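Local atomic coordinates of CdiI immunity protein (Yersinia kristensenii ATCC 33638, PDB entry 5E3E), a protein that binds the CdiA-CT toxin of its own strain, a nuclease of the RNase A superfamily, and probably neutralises it as the cognate immunity protein. Residues A[16-19]-A[20-24]; A[83-86]-A[87-90]. All blocks are in the same frame, centred on the assembly; numbering follows the deposited sequence.

Both contacts are local, made within one continuous stretch of chain where a helix begins. Interaction 1 (16-24) carries the chain from helix 8-17 into helix 22-25; interaction 2 (83-90) brings it from a loop into helix 86-96. The first is mostly buried and meets the toxin chain, whereas the second is only partly buried and touches no other chain of the assembly. Their chemistry differs accordingly: an asparagine amide braces the turn in interaction 1, while a serine hydroxyl caps the helix in interaction 2 beside a water and two glutamates. Aromatic packing joins them, with Phe-18 CZ lying 4.0 Å from Trp-89 CZ2.

Interaction 1. Residues A[16-19]-A[20-24]; sequences CYFN and QDFEV
Asn-19 reaches forward to Asp-21 through its side-chain oxygen: Asp-21 N donates to Asn-19 OD1 at 2.7 Å, in the plane of the side-chain carbonyl but with a bent N-H...O angle of 135°. The other end of the same amide points back along the chain, where Asn-19 ND2 donates a hydrogen bond to Cys-16 O at 2.8 Å. That carbonyl lies close to the amide plane of Asn-19, although ND2 itself stands above the carbonyl plane of Cys-16. With both ends engaged, the amide is fixed in rotation; chi1 of 68° tucks CG between the backbone N and carbonyl carbon, which lets the group span the bend. The backbone closes the turn with Phe-22 N bonded to Asn-19 O at 3.1 Å, and the same oxygen lies at the edge of the Phe-22 ring, 3.3 Å from CD1.

On the apolar side, Phe-18 turns an edge toward one face of Phe-22, Phe-18 CD1 leading, with centroids 5.7 Å apart and planes at 61°. Glu-23 CG lies over the rim of the opposite face. Farther out, Phe-18 packs on Leu-33 and Phe-22 on Thr-32, both of helix 29-39. Asp-21 turns its carboxylate to the toxin chain, forming a salt bridge with Arg-7 of the toxin and hydrogen bonds with Thr-109 and His-8 of the toxin. The arrangement is a type I beta turn, Asn-19 to Phe-22, entered through an inverse gamma turn centred on Phe-18, and forms part of the toxin-binding surface.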
loop_
_atom_site.group_PDB
_atom_site.type_symbol
_atom_site.label_atom_id
_atom_site.label_comp_id
_atom_site.label_asym_id
_atom_site.label_seq_id
_atom_site.Cartn_x
_atom_site.Cartn_y
_atom_site.Cartn_z
ATOM N N CYS A 16 -2.394 2.396 -0.693
ATOM C CA CYS A 16 -1.860 3.519 -1.438
ATOM C C CYS A 16 -1.168 4.506 -0.506
ATOM O O CYS A 16 -0.207 5.168 -0.929
ATOM C CB CYS A 16 -2.918 4.226 -2.270
ATOM S SG CYS A 16 -3.464 3.261 -3.696
ATOM N N TYR A 17 -1.715 4.709 0.701
ATOM C CA TYR A 17 -1.111 5.628 1.635
ATOM C C TYR A 17 -0.121 4.885 2.507
ATOM O O TYR A 17 1.036 5.301 2.559
ATOM C CB TYR A 17 -2.158 6.395 2.472
ATOM C CG TYR A 17 -2.734 7.551 1.679
ATOM C CD1 TYR A 17 -3.754 7.360 0.761
ATOM C CD2 TYR A 17 -2.188 8.850 1.823
ATOM C CE1 TYR A 17 -4.227 8.415 0.005
ATOM C CE2 TYR A 17 -2.679 9.908 1.109
ATOM C CZ TYR A 17 -3.696 9.694 0.201
ATOM O OH TYR A 17 -4.164 10.759 -0.536
ATOM N N PHE A 18 -0.556 3.826 3.189
ATOM C CA PHE A 18 0.390 3.016 3.973
ATOM C C PHE A 18 1.170 2.035 3.128
ATOM O O PHE A 18 1.338 0.880 3.484
ATOM C CB PHE A 18 -0.261 2.378 5.189
ATOM C CG PHE A 18 -0.655 3.369 6.241
ATOM C CD1 PHE A 18 0.294 3.929 7.059
ATOM C CD2 PHE A 18 -1.969 3.790 6.369
ATOM C CE1 PHE A 18 -0.063 4.852 8.032
ATOM C CE2 PHE A 18 -2.336 4.719 7.355
ATOM C CZ PHE A 18 -1.367 5.249 8.170
ATOM N N ASN A 19 1.670 2.522 1.985
ATOM C CA ASN A 19 2.567 1.758 1.141
ATOM C C ASN A 19 3.952 1.634 1.818
ATOM O O ASN A 19 4.210 2.253 2.831
ATOM C CB ASN A 19 2.647 2.345 -0.274
ATOM C CG ASN A 19 3.326 3.684 -0.312
ATOM O OD1 ASN A 19 4.507 3.792 -0.017
ATOM N ND2 ASN A 19 2.582 4.732 -0.671
ATOM N N GLN A 20 4.836 0.788 1.278
ATOM C CA GLN A 20 6.131 0.567 1.919
ATOM C C GLN A 20 6.975 1.834 2.053
ATOM O O GLN A 20 7.897 1.887 2.879
ATOM C CB GLN A 20 6.949 -0.470 1.140
ATOM C CG GLN A 20 6.415 -1.873 1.292
ATOM C CD GLN A 20 7.260 -2.913 0.570
ATOM O OE1 GLN A 20 8.487 -2.790 0.455
ATOM N NE2 GLN A 20 6.608 -3.960 0.097
ATOM N N ASP A 21 6.677 2.828 1.230
ATOM C CA ASP A 21 7.407 4.082 1.239
ATOM C C ASP A 21 6.710 5.230 1.981
ATOM O O ASP A 21 7.086 6.393 1.795
ATOM C CB ASP A 21 7.670 4.509 -0.191
ATOM C CG ASP A 21 8.302 3.404 -1.017
ATOM O OD1 ASP A 21 9.262 2.789 -0.551
ATOM O OD2 ASP A 21 7.815 3.140 -2.113
ATOM N N PHE A 22 5.779 4.928 2.873
ATOM C CA PHE A 22 5.003 5.996 3.554
ATOM C C PHE A 22 5.860 6.994 4.338
ATOM O O PHE A 22 5.529 8.161 4.385
ATOM C CB PHE A 22 3.885 5.419 4.423
ATOM C CG PHE A 22 4.335 4.870 5.754
ATOM C CD1 PHE A 22 4.762 3.562 5.863
ATOM C CD2 PHE A 22 4.277 5.655 6.917
ATOM C CE1 PHE A 22 5.156 3.030 7.093
ATOM C CE2 PHE A 22 4.671 5.129 8.141
ATOM C CZ PHE A 22 5.143 3.822 8.216
ATOM N N GLU A 23 6.954 6.523 4.946
ATOM C CA GLU A 23 7.815 7.442 5.713
ATOM C C GLU A 23 8.498 8.478 4.827
ATOM O O GLU A 23 8.720 9.629 5.256
ATOM C CB GLU A 23 8.847 6.661 6.528
ATOM C CG GLU A 23 8.270 5.998 7.751
ATOM C CD GLU A 23 8.139 6.909 8.962
ATOM O OE1 GLU A 23 8.513 8.114 8.898
ATOM O OE2 GLU A 23 7.708 6.402 10.016
ATOM N N VAL A 24 8.806 8.101 3.586
ATOM C CA VAL A 24 9.477 9.014 2.634
ATOM C C VAL A 24 8.483 9.931 1.917
ATOM O O VAL A 24 8.719 11.131 1.733
ATOM C CB VAL A 24 10.297 8.209 1.606
ATOM C CG1 VAL A 24 11.159 9.180 0.811
ATOM C CG2 VAL A 24 11.133 7.188 2.343
#

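Interaction 2. Residues A[83-86]-A[87-90]; sequences WSSS and EEWL
Ser-85 OG has two partners: it accepts a hydrogen bond from Glu-88 N at 3.0 Å (N-H...O angle 159°) and also bonds a water 2.8 Å from OG. Its chi1 of 73° sets the hydroxyl between the backbone N and carbonyl carbon of Ser-85, facing the first turn of the helix. The water donates to Glu-88 OE2 at 3.2 Å and, weakly, to Glu-87 OE2, linking both carboxylates to the cap. Glu-88 bends at its second side-chain torsion to bring its carboxylate round to this water, while its CG packs against Ser-85 OG at 3.2 Å. Glu-87 instead runs extended, and its OE1 forms a salt bridge with Lys-91 one turn on. Acidic groups at this end probably interact favourably with the helix dipole.

Behind the cap, backbone bonds from Trp-89 N to Ser-85 O and from Leu-90 N to Ser-86 O open the ladder of helical bonds. Trp-83 folds back over this turn, its side chain crossing that of Trp-89 at about a right angle. CD1 of Trp-89 lies over one face of the Trp-83 indole, 3.4 Å from Trp-83 NE1, while Trp-89 CB makes a CH-pi contact with the five-membered ring on that face. The two five-membered rings are inclined at 45°, an oblique pairing.

Ser-85 is thus the N-cap of helix 86-96. Toward the interior, Ser-86 reaches Leu-65 and Leu-69 of helix 62-72 and bonds Tyr-79 through its hydroxyl; Trp-89 stacks on Tyr-79, and Leu-90 meets Ile-52 and Leu-56 of helix 42-56, seating this first turn against two neighbouring helices.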
loop_
_atom_site.group_PDB
_atom_site.type_symbol
_atom_site.label_atom_id
_atom_site.label_comp_id
_atom_site.label_asym_id
_atom_site.label_seq_id
_atom_site.Cartn_x
_atom_site.Cartn_y
_atom_site.Cartn_z
ATOM N N TRP A 83 0.896 0.241 18.897
ATOM C CA TRP A 83 -0.499 0.094 19.333
ATOM C C TRP A 83 -0.717 -1.279 19.926
ATOM O O TRP A 83 -0.270 -2.256 19.362
ATOM C CB TRP A 83 -1.493 0.326 18.176
ATOM C CG TRP A 83 -1.435 1.757 17.729
ATOM C CD1 TRP A 83 -0.639 2.280 16.766
ATOM C CD2 TRP A 83 -2.090 2.854 18.359
ATOM N NE1 TRP A 83 -0.775 3.677 16.734
ATOM C CE2 TRP A 83 -1.685 4.032 17.688
ATOM C CE3 TRP A 83 -2.994 2.960 19.427
ATOM C CZ2 TRP A 83 -2.170 5.289 18.043
ATOM C CZ3 TRP A 83 -3.473 4.210 19.767
ATOM C CH2 TRP A 83 -3.041 5.350 19.099
ATOM N N SER A 84 -1.420 -1.328 21.057
ATOM C CA SER A 84 -1.599 -2.565 21.833
ATOM C C SER A 84 -2.512 -3.546 21.126
ATOM O O SER A 84 -2.472 -4.728 21.447
ATOM C CB SER A 84 -2.210 -2.301 23.226
ATOM O OG SER A 84 -3.555 -1.779 23.132
ATOM N N SER A 85 -3.337 -3.056 20.208
ATOM C CA SER A 85 -4.313 -3.903 19.510
ATOM C C SER A 85 -4.713 -3.250 18.208
ATOM O O SER A 85 -4.590 -2.026 18.029
ATOM C CB SER A 85 -5.574 -4.170 20.360
ATOM O OG SER A 85 -6.395 -2.992 20.428
ATOM N N SER A 86 -5.258 -4.060 17.315
ATOM C CA SER A 86 -5.779 -3.584 16.047
ATOM C C SER A 86 -7.017 -2.692 16.266
ATOM O O SER A 86 -7.175 -1.677 15.590
ATOM C CB SER A 86 -6.078 -4.754 15.118
ATOM O OG SER A 86 -4.900 -5.528 14.875
ATOM N N GLU A 87 -7.878 -3.050 17.212
ATOM C CA GLU A 87 -8.999 -2.165 17.593
ATOM C C GLU A 87 -8.516 -0.783 17.960
ATOM O O GLU A 87 -9.088 0.213 17.554
ATOM C CB GLU A 87 -9.749 -2.744 18.798
ATOM C CG GLU A 87 -10.897 -1.887 19.317
ATOM C CD GLU A 87 -11.577 -2.463 20.543
ATOM O OE1 GLU A 87 -12.394 -1.735 21.147
ATOM O OE2 GLU A 87 -11.339 -3.639 20.890
ATOM N N GLU A 88 -7.499 -0.701 18.792
ATOM C CA GLU A 88 -7.051 0.626 19.240
ATOM C C GLU A 88 -6.491 1.455 18.059
ATOM O O GLU A 88 -6.704 2.657 17.980
ATOM C CB GLU A 88 -6.077 0.534 20.398
ATOM C CG GLU A 88 -6.688 -0.015 21.688
ATOM C CD GLU A 88 -7.990 0.645 22.115
ATOM O OE1 GLU A 88 -8.091 1.882 22.031
ATOM O OE2 GLU A 88 -8.945 -0.068 22.546
ATOM N N TRP A 89 -5.772 0.830 17.144
ATOM C CA TRP A 89 -5.230 1.571 16.013
ATOM C C TRP A 89 -6.385 2.045 15.137
ATOM O O TRP A 89 -6.386 3.190 14.697
ATOM C CB TRP A 89 -4.245 0.760 15.175
ATOM C CG TRP A 89 -3.608 1.615 14.140
ATOM C CD1 TRP A 89 -3.036 2.845 14.353
ATOM C CD2 TRP A 89 -3.537 1.385 12.732
ATOM N NE1 TRP A 89 -2.592 3.378 13.171
ATOM C CE2 TRP A 89 -2.877 2.492 12.161
ATOM C CE3 TRP A 89 -3.903 0.317 11.906
ATOM C CZ2 TRP A 89 -2.606 2.578 10.808
ATOM C CZ3 TRP A 89 -3.647 0.417 10.568
ATOM C CH2 TRP A 89 -2.999 1.517 10.029
ATOM N N LEU A 90 -7.379 1.178 14.872
ATOM C CA LEU A 90 -8.506 1.624 14.038
ATOM C C LEU A 90 -9.266 2.798 14.697
ATOM O O LEU A 90 -9.732 3.691 13.988
ATOM C CB LEU A 90 -9.483 0.492 13.738
ATOM C CG LEU A 90 -9.000 -0.626 12.812
ATOM C CD1 LEU A 90 -10.070 -1.686 12.621
ATOM C CD2 LEU A 90 -8.570 -0.119 11.481
HETATM O O HOH W 1 -8.365 -3.191 22.389
#